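Side-chain contacts in putative ABC transporter (Thermobispora bispora, PDB 4PE6), which probably binds a carbohydrate or sugar-derived solute in the cleft between two lobes and delivers it to an ABC transporter for uptake: residues Gly157-Pro160 / Glu161-Tyr165; Tyr217-Ala220 / Gln221-Thr225; Arg240-Ser243 / Tyr244-Asp247; Ala267-Ala270 / Ala271-Leu274; Arg315-Phe318 / Arg319-Val322. All coordinates share one frame; numbering follows the deposited sequence.

Four contacts lie within single helices; interaction 1 spans the N-cap and first turn of helix 159-173. They follow one another along the chain from interaction 1 to interaction 5. Interaction 1 borders the bound trihydroxybutanoic acid, its centre about 24 to 27 Å from those of the others. Interactions 2 and 3, on helices 216-226 and 239-247, touch, with centres about 13 Å apart. Interactions 4 and 5, on helices 263-275 and 315-327, have centres about 10 Å apart and share salt bridges from Asp273 to two arginines. The two touching pairs lie far apart, interactions 2 and 4 on opposite sides of the chain's centre with about 40 Å between their centres.

Interaction 1 (Gly157-Pro160 / Glu161-Tyr165); sequences GSQP and EAEMY
A helix N-cap with its first turn makes this contact, at the start of helix 159-173 in the beta-alpha-beta unit that runs from strand 147-153 to strand 178-185, beside the ligand. Ser158 is the N-cap: its OG accepts a weak bond of 3.4 Å from the backbone N of Glu161. With chi1 at 73° the hydroxyl stands between its own backbone N and carbonyl carbon, from where it reaches the helix start and also bonds the carbonyl O of Val155. Regular helix bonds follow, among them Met164 N to Pro160 O at 2.9 Å.

Two waters bridge the turn, one from backbone to side chain, one between side chains. The first accepts from Gly157 N and donates both to Ser158 O and, at 2.6 Å, to Glu161 OE1; the other carboxylate oxygen of Glu161 forms a salt bridge with Arg153. Further round, Gln159 and Glu163 run side by side with their amide and carboxylate planes 67° apart. Gln159 NE2 and Glu163 OE1 are 3.7 Å apart and are joined by the second water, which accepts from the amide and donates to Glu163 OE1 at 2.6 Å. The amide oxygen of Gln159 is bonded to Ala115 N.

Pro160, which touches the bound trihydroxybutanoic acid, has its CB 4.2 Å from CE of the selenomethionine Met164, and both side chains also meet Phe128. Lacking an N-H, Pro160 costs the helix no bond in a first turn where backbone donors have no carbonyl one turn earlier to pair with. Ser158 OG and the Glu161 carboxylate probably suit the positive end of the helix dipole.

Interaction 2 (Tyr217-Ala220 / Gln221-Thr225); sequences YGVA and QAFAT
Gln221 reaches back along helix 216-226 to Tyr217, one turn earlier, and its side chain can be followed outward atom by atom. CB lies 3.6 Å from the carbonyl O of Gly218. CG stands beside the backbone N, opposite the carbonyl carbon (chi1 -68°), which turns it back over the preceding turn and sets it 3.5 Å from Tyr217 O. Beyond CG the chain is extended and carries the amide to the tyrosine ring, where CD comes to 3.6 Å from Tyr217 CE2. The approach is oblique, with ring and amide planes 47° apart, and the end of the amide also passes the CA of Gly218. Replacing this glutamine by alanine removes everything beyond CB and would probably leave the CD2-CE2 side of the Tyr217 ring without its neighbour and Gly218 CA without the amide end beside it.

A second pair, one turn long as well, lies on the side of the helix that faces the sheet. Val219 and Phe223 run side by side, with CG1 3.9 Å from CE1 of the ring. The edge of the phenylalanine also receives Val219 O in its plane, 3.3 Å from CD1, while the backbone N of Phe223 donates to that same oxygen at 3.2 Å. Both side chains rest on Val210 of strand 209-211, in the beta-alpha-beta unit leading to strand 232-235.

The helix is thus two-sided in its chemistry: Val219 and Phe223 give it an apolar side toward strand 209-211, whereas around Tyr217 an amide lies against an aromatic ring by van der Waals contact.

Interaction 3 (Arg240-Ser243 / Tyr244-Asp247); sequences RALS and YWKD
Helix 239-247 bridges strands 232-235 and 255-258, and its apolar side-chain contact is Leu242 with Trp245, three residues on. CD1 of the leucine comes to the six-membered part of the indole, 4.1 Å from CE3, at the ring edge and near its plane, and the two side chains cross at a slant. The tryptophan puts its CG opposite the backbone N (chi1 -166°), a torsion that sends the indole off the helix with its CE3 edge beside Leu242 CD1, while its CB stays over the turn, 3.3 Å from Leu242 O.

This is the helix of a beta-alpha-beta unit, the repeating element of periplasmic binding protein lobes, packed on the parallel strands of its sheet. Both residues lie on Ala256 of strand 255-258, and Trp245 also meets the ring of Phe235 and has a cation-pi partner in Arg296.

The last turn is more polar. Asp247 N donates to Ser243 O over 2.7 Å with an N-H...O angle of 168°, the straightest of the four backbone bonds here. The aspartate's CG is turned beside its own backbone N (chi1 -61°), which carries the carboxylate back over the same carbonyl: Ser243 O sits against the carboxylate, 2.9 Å from Asp247 CG, and gains no bond from its oxygens, an approach that is probably mildly unfavourable. The hydroxyl of Ser243 bonds instead to Gly239 O, one turn back. Tyr244 keeps its CB 3.4 Å from Arg240 O and sends its ring toward helix 216-226, where it meets Tyr217 edge-to-face.

Interaction 4 (Ala267-Ala270 / Ala271-Leu274); sequences ALWA and ALDL
Trp269 and Leu272 meet on helix 263-275, which packs on the parallel sheet of a periplasmic-binding-protein lobe, against strands 84-88 and 108-112, and on another side against helix 315-327. The apolar contacts start with these two, which lie side by side and point the same way: CD1 of the leucine sits obliquely to the indole, 3.6 Å from CZ3 and 3.7 Å from CE3. Each has its CG beside its own backbone N (chi1 -61° for Trp269, -65° for Leu272), which keeps the two side chains in step. Leu268 adds a looser touch, its CD1 4.4 Å from CG of Leu272. Toward the sheet Ala267 and Ala271 lie on Leu86, and Leu274 on Val110.

The polar contacts within the helix are backbone bonds, such as Leu274 N to Ala270 O at 2.9 Å. The polar ends are paired with other elements. The carboxylate of Asp273 forms salt bridges through OD1 with Arg315 and Arg319, which should favour its charged form although the residue is buried. On the indole, NE1 donates to the carbonyl O of Trp313.

Interaction 5 (Arg315-Phe318 / Arg319-Val322); sequences RELF and RQQV
Arg315 and Arg319, one turn apart, send extended side chains in the same general direction from different first torsions. Arg315 has its CG opposite the backbone N (chi1 -158°), whereas Arg319 has it beside the N. The chains cross, and NH2 of Arg319 comes over one face of the Arg315 guanidinium, 3.5 Å from NE, with the two planes 42° apart. Both bind OD1 of Asp273, and Arg315 also bridges to Glu276, so the carboxylates probably offset the closeness of two positive groups. Glu316 OE1 is 4.5 Å from Arg319 NH1, beyond a salt bridge.

These residues form the first turns of helix 315-327, which, near the C-terminal end of the chain, packs on helix 263-275. Phe318 points into this interface and meets Ala270. Its CG lies anti to the backbone N (chi1 167°), which brings the ring under Val322, one turn on, in a CH-pi contact: CG2 stands over one face, 3.7 Å from the centroid of the Phe318 ring, and is nearest to CZ at 3.4 Å. With an alanine here, the Val322 methyl would probably lose its aromatic surface and a gap would open beside Ala270.

On the outer side Leu317 and Gln320 run alongside each other, with CD2 of the leucine 3.8 Å from the amide OE1. Gln321 turns away from this pair, and its OE1 accepts from Val332 N.

Interaction 1 (Gly157-Pro160 / Glu161-Tyr165)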
loop_
_atom_site.group_PDB
_atom_site.type_symbol
_atom_site.label_atom_id
_atom_site.label_comp_id
_atom_site.label_asym_id
_atom_site.label_seq_id
_atom_site.Cartn_x
_atom_site.Cartn_y
_atom_site.Cartn_z
ATOM N N GLY A 157 -3.304 -11.571 6.016
ATOM C CA GLY A 157 -2.064 -12.304 6.244
ATOM C C GLY A 157 -0.892 -11.352 6.428
ATOM O O GLY A 157 0.043 -11.656 7.174
ATOM N N SER A 158 -0.938 -10.184 5.772
ATOM C CA SER A 158 0.132 -9.188 5.932
ATOM C C SER A 158 0.034 -8.390 7.259
ATOM O O SER A 158 -1.027 -8.280 7.874
ATOM C CB SER A 158 0.184 -8.227 4.735
ATOM O OG SER A 158 -0.902 -7.319 4.755
ATOM N N GLN A 159 1.160 -7.844 7.692
ATOM C CA GLN A 159 1.181 -7.025 8.923
ATOM C C GLN A 159 0.353 -5.729 8.810
ATOM O O GLN A 159 -0.438 -5.414 9.708
ATOM C CB GLN A 159 2.625 -6.749 9.354
ATOM C CG GLN A 159 2.779 -5.801 10.546
ATOM C CD GLN A 159 2.836 -4.343 10.152
ATOM O OE1 GLN A 159 3.195 -3.987 9.020
ATOM N NE2 GLN A 159 2.461 -3.485 11.074
ATOM N N PRO A 160 0.512 -4.970 7.720
ATOM C CA PRO A 160 -0.318 -3.783 7.635
ATOM C C PRO A 160 -1.808 -4.068 7.663
ATOM O O PRO A 160 -2.550 -3.334 8.305
ATOM C CB PRO A 160 0.087 -3.147 6.286
ATOM C CG PRO A 160 1.459 -3.658 6.032
ATOM C CD PRO A 160 1.470 -5.051 6.608
ATOM N N GLU A 161 -2.258 -5.113 6.975
ATOM C CA GLU A 161 -3.679 -5.427 6.976
ATOM C C GLU A 161 -4.166 -5.734 8.382
ATOM O O GLU A 161 -5.236 -5.279 8.799
ATOM C CB GLU A 161 -4.008 -6.603 6.067
ATOM C CG GLU A 161 -5.510 -6.766 5.845
ATOM C CD GLU A 161 -6.255 -7.408 7.003
ATOM O OE1 GLU A 161 -5.657 -8.271 7.699
ATOM O OE2 GLU A 161 -7.457 -7.069 7.173
ATOM N N ALA A 162 -3.380 -6.492 9.129
ATOM C CA ALA A 162 -3.821 -6.863 10.447
ATOM C C ALA A 162 -3.956 -5.607 11.321
ATOM O O ALA A 162 -4.923 -5.470 12.070
ATOM C CB ALA A 162 -2.881 -7.892 11.069
ATOM N N GLU A 163 -3.004 -4.682 11.183
ATOM C CA GLU A 163 -3.007 -3.441 11.954
ATOM C C GLU A 163 -4.206 -2.571 11.605
ATOM O O GLU A 163 -4.878 -2.006 12.501
ATOM C CB GLU A 163 -1.713 -2.642 11.733
ATOM C CG GLU A 163 -1.659 -1.396 12.609
ATOM C CD GLU A 163 -0.299 -0.735 12.710
ATOM O OE1 GLU A 163 0.362 -0.511 11.683
ATOM O OE2 GLU A 163 0.088 -0.408 13.849
HETATM N N MSE A 164 -4.480 -2.464 10.302
HETATM C CA MSE A 164 -5.584 -1.633 9.846
HETATM C C MSE A 164 -6.899 -2.203 10.253
HETATM O O MSE A 164 -7.797 -1.441 10.599
HETATM C CB MSE A 164 -5.504 -1.395 8.333
HETATM C CG MSE A 164 -4.204 -0.655 8.027
HETATM SE SE MSE A 164 -4.137 0.144 6.213
HETATM C CE MSE A 164 -3.593 -1.393 5.165
ATOM N N TYR A 165 -7.030 -3.529 10.266
ATOM C CA TYR A 165 -8.290 -4.160 10.668
ATOM C C TYR A 165 -8.578 -3.834 12.152
ATOM O O TYR A 165 -9.714 -3.525 12.519
ATOM C CB TYR A 165 -8.309 -5.693 10.392
ATOM C CG TYR A 165 -9.647 -6.360 10.678
ATOM C CD1 TYR A 165 -10.817 -5.899 10.070
ATOM C CD2 TYR A 165 -9.753 -7.445 11.560
ATOM C CE1 TYR A 165 -12.047 -6.478 10.337
ATOM C CE2 TYR A 165 -10.990 -8.021 11.831
ATOM C CZ TYR A 165 -12.128 -7.535 11.198
ATOM O OH TYR A 165 -13.360 -8.070 11.441
HETATM O O HOH W 1 -3.465 -9.693 8.051
HETATM O O HOH W 2 2.941 -0.535 11.571
#

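Interaction 2 (Tyr217-Ala220 / Gln221-Thr225)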
loop_
_atom_site.group_PDB
_atom_site.type_symbol
_atom_site.label_atom_id
_atom_site.label_comp_id
_atom_site.label_asym_id
_atom_site.label_seq_id
_atom_site.Cartn_x
_atom_site.Cartn_y
_atom_site.Cartn_z
ATOM N N TYR A 217 -13.961 1.182 -6.455
ATOM C CA TYR A 217 -14.468 1.104 -7.849
ATOM C C TYR A 217 -15.113 -0.259 -8.049
ATOM O O TYR A 217 -16.185 -0.351 -8.607
ATOM C CB TYR A 217 -13.356 1.334 -8.883
ATOM C CG TYR A 217 -13.820 1.273 -10.327
ATOM C CD1 TYR A 217 -14.335 2.392 -10.965
ATOM C CD2 TYR A 217 -13.755 0.077 -11.047
ATOM C CE1 TYR A 217 -14.761 2.326 -12.294
ATOM C CE2 TYR A 217 -14.187 0.002 -12.353
ATOM C CZ TYR A 217 -14.681 1.130 -12.968
ATOM O OH TYR A 217 -15.090 1.042 -14.267
ATOM N N GLY A 218 -14.457 -1.309 -7.568
ATOM C CA GLY A 218 -14.991 -2.673 -7.629
ATOM C C GLY A 218 -16.234 -2.857 -6.786
ATOM O O GLY A 218 -17.185 -3.522 -7.188
ATOM N N VAL A 219 -16.235 -2.259 -5.607
ATOM C CA VAL A 219 -17.408 -2.279 -4.752
ATOM C C VAL A 219 -18.595 -1.609 -5.487
ATOM O O VAL A 219 -19.713 -2.159 -5.581
ATOM C CB VAL A 219 -17.058 -1.621 -3.391
ATOM C CG1 VAL A 219 -18.301 -1.368 -2.546
ATOM C CG2 VAL A 219 -16.068 -2.508 -2.643
ATOM N N ALA A 220 -18.330 -0.466 -6.099
ATOM C CA ALA A 220 -19.358 0.238 -6.849
ATOM C C ALA A 220 -19.964 -0.647 -7.967
ATOM O O ALA A 220 -21.176 -0.712 -8.102
ATOM C CB ALA A 220 -18.796 1.539 -7.408
ATOM N N GLN A 221 -19.131 -1.351 -8.732
ATOM C CA GLN A 221 -19.610 -2.268 -9.755
ATOM C C GLN A 221 -20.528 -3.337 -9.171
ATOM O O GLN A 221 -21.513 -3.687 -9.797
ATOM C CB GLN A 221 -18.461 -2.972 -10.476
ATOM C CG GLN A 221 -17.557 -2.121 -11.354
ATOM C CD GLN A 221 -16.298 -2.888 -11.775
ATOM O OE1 GLN A 221 -15.495 -3.327 -10.929
ATOM N NE2 GLN A 221 -16.118 -3.064 -13.080
ATOM N N ALA A 222 -20.226 -3.862 -7.980
ATOM C CA ALA A 222 -21.123 -4.854 -7.386
ATOM C C ALA A 222 -22.519 -4.260 -7.175
ATOM O O ALA A 222 -23.533 -4.893 -7.508
ATOM C CB ALA A 222 -20.572 -5.378 -6.075
ATOM N N PHE A 223 -22.570 -3.038 -6.641
ATOM C CA PHE A 223 -23.858 -2.385 -6.369
ATOM C C PHE A 223 -24.604 -2.099 -7.689
ATOM O O PHE A 223 -25.824 -2.308 -7.787
ATOM C CB PHE A 223 -23.670 -1.126 -5.505
ATOM C CG PHE A 223 -23.507 -1.422 -4.030
ATOM C CD1 PHE A 223 -22.273 -1.826 -3.510
ATOM C CD2 PHE A 223 -24.581 -1.312 -3.163
ATOM C CE1 PHE A 223 -22.139 -2.122 -2.173
ATOM C CE2 PHE A 223 -24.460 -1.623 -1.823
ATOM C CZ PHE A 223 -23.238 -2.029 -1.329
ATOM N N ALA A 224 -23.873 -1.664 -8.710
ATOM C CA ALA A 224 -24.469 -1.459 -10.035
ATOM C C ALA A 224 -25.052 -2.754 -10.602
ATOM O O ALA A 224 -26.161 -2.738 -11.161
ATOM C CB ALA A 224 -23.453 -0.870 -11.005
ATOM N N THR A 225 -24.343 -3.869 -10.428
ATOM C CA THR A 225 -24.815 -5.170 -10.935
ATOM C C THR A 225 -26.098 -5.596 -10.229
ATOM O O THR A 225 -26.973 -6.196 -10.843
ATOM C CB THR A 225 -23.741 -6.284 -10.811
ATOM O OG1 THR A 225 -22.684 -6.013 -11.723
ATOM C CG2 THR A 225 -24.303 -7.648 -11.178
#

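Interaction 3 (Arg240-Ser243 / Tyr244-Asp247)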
loop_
_atom_site.group_PDB
_atom_site.type_symbol
_atom_site.label_atom_id
_atom_site.label_comp_id
_atom_site.label_asym_id
_atom_site.label_seq_id
_atom_site.Cartn_x
_atom_site.Cartn_y
_atom_site.Cartn_z
ATOM N N ARG A 240 -8.539 5.445 -12.908
ATOM C CA ARG A 240 -9.893 4.992 -13.222
ATOM C C ARG A 240 -10.896 5.349 -12.113
ATOM O O ARG A 240 -12.027 5.776 -12.396
ATOM C CB ARG A 240 -9.894 3.478 -13.452
ATOM C CG ARG A 240 -11.278 2.880 -13.715
ATOM C CD ARG A 240 -11.198 1.379 -13.927
ATOM N NE ARG A 240 -10.366 1.057 -15.089
ATOM C CZ ARG A 240 -9.124 0.587 -15.049
ATOM N NH1 ARG A 240 -8.499 0.340 -13.885
ATOM N NH2 ARG A 240 -8.492 0.356 -16.191
ATOM N N ALA A 241 -10.493 5.178 -10.857
ATOM C CA ALA A 241 -11.404 5.444 -9.735
ATOM C C ALA A 241 -11.651 6.946 -9.567
ATOM O O ALA A 241 -12.787 7.388 -9.345
ATOM C CB ALA A 241 -10.864 4.858 -8.450
ATOM N N LEU A 242 -10.576 7.725 -9.671
ATOM C CA LEU A 242 -10.688 9.189 -9.616
ATOM C C LEU A 242 -11.616 9.748 -10.695
ATOM O O LEU A 242 -12.461 10.601 -10.410
ATOM C CB LEU A 242 -9.310 9.833 -9.702
ATOM C CG LEU A 242 -8.595 10.095 -8.369
ATOM C CD1 LEU A 242 -8.933 9.116 -7.258
ATOM C CD2 LEU A 242 -7.088 10.108 -8.607
ATOM N N SER A 243 -11.477 9.238 -11.915
ATOM C CA SER A 243 -12.349 9.622 -13.022
ATOM C C SER A 243 -13.807 9.215 -12.793
ATOM O O SER A 243 -14.728 9.963 -13.145
ATOM C CB SER A 243 -11.855 9.009 -14.339
ATOM O OG SER A 243 -10.468 9.253 -14.546
ATOM N N TYR A 244 -14.019 8.022 -12.243
ATOM C CA TYR A 244 -15.365 7.537 -11.948
ATOM C C TYR A 244 -16.012 8.416 -10.877
ATOM O O TYR A 244 -17.190 8.785 -10.983
ATOM C CB TYR A 244 -15.314 6.070 -11.501
ATOM C CG TYR A 244 -16.632 5.517 -11.018
ATOM C CD1 TYR A 244 -17.576 5.009 -11.917
ATOM C CD2 TYR A 244 -16.945 5.508 -9.658
ATOM C CE1 TYR A 244 -18.784 4.501 -11.467
ATOM C CE2 TYR A 244 -18.149 5.008 -9.205
ATOM C CZ TYR A 244 -19.062 4.508 -10.107
ATOM O OH TYR A 244 -20.250 4.017 -9.644
ATOM N N TRP A 245 -15.222 8.751 -9.859
ATOM C CA TRP A 245 -15.614 9.677 -8.800
ATOM C C TRP A 245 -16.108 11.017 -9.401
ATOM O O TRP A 245 -17.153 11.543 -9.004
ATOM C CB TRP A 245 -14.413 9.873 -7.863
ATOM C CG TRP A 245 -14.665 10.527 -6.538
ATOM C CD1 TRP A 245 -15.866 10.900 -6.014
ATOM C CD2 TRP A 245 -13.676 10.872 -5.561
ATOM N NE1 TRP A 245 -15.684 11.474 -4.779
ATOM C CE2 TRP A 245 -14.348 11.464 -4.475
ATOM C CE3 TRP A 245 -12.278 10.737 -5.498
ATOM C CZ2 TRP A 245 -13.675 11.935 -3.345
ATOM C CZ3 TRP A 245 -11.610 11.210 -4.381
ATOM C CH2 TRP A 245 -12.310 11.800 -3.315
ATOM N N LYS A 246 -15.366 11.548 -10.366
ATOM C CA LYS A 246 -15.739 12.811 -11.011
ATOM C C LYS A 246 -16.909 12.637 -11.984
ATOM O O LYS A 246 -17.934 13.306 -11.851
ATOM C CB LYS A 246 -14.530 13.426 -11.731
ATOM C CG LYS A 246 -14.795 14.759 -12.421
ATOM C CD LYS A 246 -15.463 15.765 -11.485
ATOM C CE LYS A 246 -15.608 17.140 -12.131
ATOM N NZ LYS A 246 -14.288 17.772 -12.418
ATOM N N ASP A 247 -16.764 11.714 -12.930
ATOM C CA ASP A 247 -17.724 11.565 -14.025
ATOM C C ASP A 247 -19.142 11.269 -13.533
ATOM O O ASP A 247 -20.105 11.667 -14.172
ATOM C CB ASP A 247 -17.264 10.487 -15.019
ATOM C CG ASP A 247 -15.920 10.815 -15.667
ATOM O OD1 ASP A 247 -15.368 11.906 -15.398
ATOM O OD2 ASP A 247 -15.407 9.967 -16.427
#

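Interaction 4 (Ala267-Ala270 / Ala271-Leu274)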
loop_
_atom_site.group_PDB
_atom_site.type_symbol
_atom_site.label_atom_id
_atom_site.label_comp_id
_atom_site.label_asym_id
_atom_site.label_seq_id
_atom_site.Cartn_x
_atom_site.Cartn_y
_atom_site.Cartn_z
ATOM N N ALA A 267 12.802 2.763 -0.766
ATOM C CA ALA A 267 13.598 1.638 -0.259
ATOM C C ALA A 267 14.876 1.442 -1.091
ATOM O O ALA A 267 15.926 1.134 -0.550
ATOM C CB ALA A 267 12.763 0.370 -0.252
ATOM N N LEU A 268 14.779 1.654 -2.403
ATOM C CA LEU A 268 15.955 1.615 -3.279
ATOM C C LEU A 268 16.990 2.650 -2.832
ATOM O O LEU A 268 18.176 2.346 -2.734
ATOM C CB LEU A 268 15.536 1.905 -4.726
ATOM C CG LEU A 268 16.618 2.069 -5.787
ATOM C CD1 LEU A 268 17.494 0.840 -5.888
ATOM C CD2 LEU A 268 16.010 2.417 -7.133
ATOM N N TRP A 269 16.546 3.883 -2.599
ATOM C CA TRP A 269 17.463 4.948 -2.177
ATOM C C TRP A 269 18.044 4.656 -0.804
ATOM O O TRP A 269 19.231 4.850 -0.584
ATOM C CB TRP A 269 16.803 6.318 -2.199
ATOM C CG TRP A 269 16.336 6.719 -3.590
ATOM C CD1 TRP A 269 15.099 7.138 -3.933
ATOM C CD2 TRP A 269 17.108 6.716 -4.795
ATOM N NE1 TRP A 269 15.035 7.407 -5.284
ATOM C CE2 TRP A 269 16.250 7.140 -5.841
ATOM C CE3 TRP A 269 18.436 6.395 -5.098
ATOM C CZ2 TRP A 269 16.680 7.262 -7.166
ATOM C CZ3 TRP A 269 18.877 6.542 -6.417
ATOM C CH2 TRP A 269 17.986 6.949 -7.440
ATOM N N ALA A 270 17.218 4.167 0.107
ATOM C CA ALA A 270 17.728 3.701 1.398
ATOM C C ALA A 270 18.835 2.652 1.240
ATOM O O ALA A 270 19.893 2.741 1.858
ATOM C CB ALA A 270 16.591 3.152 2.246
ATOM N N ALA A 271 18.594 1.649 0.404
ATOM C CA ALA A 271 19.585 0.601 0.183
ATOM C C ALA A 271 20.906 1.164 -0.333
ATOM O O ALA A 271 21.972 0.757 0.137
ATOM C CB ALA A 271 19.043 -0.470 -0.755
ATOM N N LEU A 272 20.842 2.082 -1.297
ATOM C CA LEU A 272 22.042 2.636 -1.870
ATOM C C LEU A 272 22.812 3.458 -0.827
ATOM O O LEU A 272 24.029 3.412 -0.801
ATOM C CB LEU A 272 21.738 3.512 -3.077
ATOM C CG LEU A 272 21.144 2.792 -4.282
ATOM C CD1 LEU A 272 21.017 3.785 -5.431
ATOM C CD2 LEU A 272 21.964 1.598 -4.710
ATOM N N ASP A 273 22.103 4.152 0.047
ATOM C CA ASP A 273 22.775 4.919 1.109
ATOM C C ASP A 273 23.427 3.972 2.118
ATOM O O ASP A 273 24.563 4.201 2.579
ATOM C CB ASP A 273 21.814 5.910 1.774
ATOM C CG ASP A 273 21.721 7.247 0.995
ATOM O OD1 ASP A 273 22.449 7.405 -0.007
ATOM O OD2 ASP A 273 20.947 8.144 1.381
ATOM N N LEU A 274 22.725 2.886 2.411
ATOM C CA LEU A 274 23.241 1.860 3.302
ATOM C C LEU A 274 24.525 1.269 2.730
ATOM O O LEU A 274 25.508 1.055 3.458
ATOM C CB LEU A 274 22.184 0.778 3.519
ATOM C CG LEU A 274 21.028 1.151 4.465
ATOM C CD1 LEU A 274 20.084 -0.019 4.600
ATOM C CD2 LEU A 274 21.505 1.560 5.841
#

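Interaction 5 (Arg315-Phe318 / Arg319-Val322)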
loop_
_atom_site.group_PDB
_atom_site.type_symbol
_atom_site.label_atom_id
_atom_site.label_comp_id
_atom_site.label_asym_id
_atom_site.label_seq_id
_atom_site.Cartn_x
_atom_site.Cartn_y
_atom_site.Cartn_z
ATOM N N ARG A 315 16.533 10.567 -4.944
ATOM C CA ARG A 315 17.485 10.325 -3.896
ATOM C C ARG A 315 17.546 11.528 -2.933
ATOM O O ARG A 315 17.616 11.354 -1.711
ATOM C CB ARG A 315 18.851 10.025 -4.500
ATOM C CG ARG A 315 19.727 9.255 -3.550
ATOM C CD ARG A 315 21.048 8.852 -4.170
ATOM N NE ARG A 315 21.723 7.927 -3.275
ATOM C CZ ARG A 315 22.895 7.354 -3.504
ATOM N NH1 ARG A 315 23.568 7.606 -4.615
ATOM N NH2 ARG A 315 23.387 6.516 -2.605
ATOM N N GLU A 316 17.475 12.740 -3.482
ATOM C CA GLU A 316 17.486 13.947 -2.658
ATOM C C GLU A 316 16.228 14.103 -1.777
ATOM O O GLU A 316 16.331 14.419 -0.583
ATOM C CB GLU A 316 17.698 15.202 -3.540
ATOM C CG GLU A 316 18.450 16.316 -2.826
ATOM C CD GLU A 316 19.719 15.819 -2.136
ATOM O OE1 GLU A 316 20.627 15.310 -2.836
ATOM O OE2 GLU A 316 19.803 15.917 -0.886
ATOM N N LEU A 317 15.047 13.865 -2.351
ATOM C CA LEU A 317 13.810 13.931 -1.555
ATOM C C LEU A 317 13.803 12.855 -0.481
ATOM O O LEU A 317 13.380 13.106 0.640
ATOM C CB LEU A 317 12.548 13.828 -2.426
ATOM C CG LEU A 317 12.228 15.073 -3.266
ATOM C CD1 LEU A 317 11.049 14.797 -4.196
ATOM C CD2 LEU A 317 11.943 16.295 -2.393
ATOM N N PHE A 318 14.298 11.666 -0.821
ATOM C CA PHE A 318 14.477 10.607 0.175
ATOM C C PHE A 318 15.301 11.090 1.373
ATOM O O PHE A 318 14.859 10.996 2.515
ATOM C CB PHE A 318 15.135 9.372 -0.438
ATOM C CG PHE A 318 15.624 8.396 0.587
ATOM C CD1 PHE A 318 14.734 7.583 1.248
ATOM C CD2 PHE A 318 16.971 8.330 0.919
ATOM C CE1 PHE A 318 15.164 6.706 2.229
ATOM C CE2 PHE A 318 17.408 7.454 1.894
ATOM C CZ PHE A 318 16.507 6.632 2.541
ATOM N N ARG A 319 16.495 11.612 1.093
ATOM C CA ARG A 319 17.395 12.101 2.137
ATOM C C ARG A 319 16.770 13.202 2.987
ATOM O O ARG A 319 16.946 13.216 4.213
ATOM C CB ARG A 319 18.730 12.563 1.538
ATOM C CG ARG A 319 19.649 11.398 1.202
ATOM C CD ARG A 319 20.886 11.868 0.466
ATOM N NE ARG A 319 21.749 10.754 0.088
ATOM C CZ ARG A 319 22.834 10.879 -0.667
ATOM N NH1 ARG A 319 23.191 12.065 -1.133
ATOM N NH2 ARG A 319 23.571 9.812 -0.954
ATOM N N GLN A 320 16.034 14.110 2.345
ATOM C CA GLN A 320 15.295 15.147 3.070
ATOM C C GLN A 320 14.347 14.547 4.086
ATOM O O GLN A 320 14.277 15.008 5.221
ATOM C CB GLN A 320 14.474 16.020 2.121
ATOM C CG GLN A 320 15.261 17.054 1.341
ATOM C CD GLN A 320 14.353 17.848 0.409
ATOM O OE1 GLN A 320 13.184 18.113 0.732
ATOM N NE2 GLN A 320 14.878 18.224 -0.756
ATOM N N GLN A 321 13.581 13.542 3.666
ATOM C CA GLN A 321 12.620 12.895 4.566
ATOM C C GLN A 321 13.325 12.186 5.708
ATOM O O GLN A 321 12.854 12.237 6.842
ATOM C CB GLN A 321 11.706 11.906 3.817
ATOM C CG GLN A 321 10.797 11.068 4.722
ATOM C CD GLN A 321 9.590 11.822 5.270
ATOM O OE1 GLN A 321 9.194 12.859 4.741
ATOM N NE2 GLN A 321 8.985 11.280 6.330
ATOM N N VAL A 322 14.451 11.538 5.409
ATOM C CA VAL A 322 15.258 10.903 6.453
ATOM C C VAL A 322 15.739 11.964 7.451
ATOM O O VAL A 322 15.692 11.749 8.655
ATOM C CB VAL A 322 16.445 10.114 5.867
ATOM C CG1 VAL A 322 17.340 9.584 6.970
ATOM C CG2 VAL A 322 15.946 8.945 5.011
#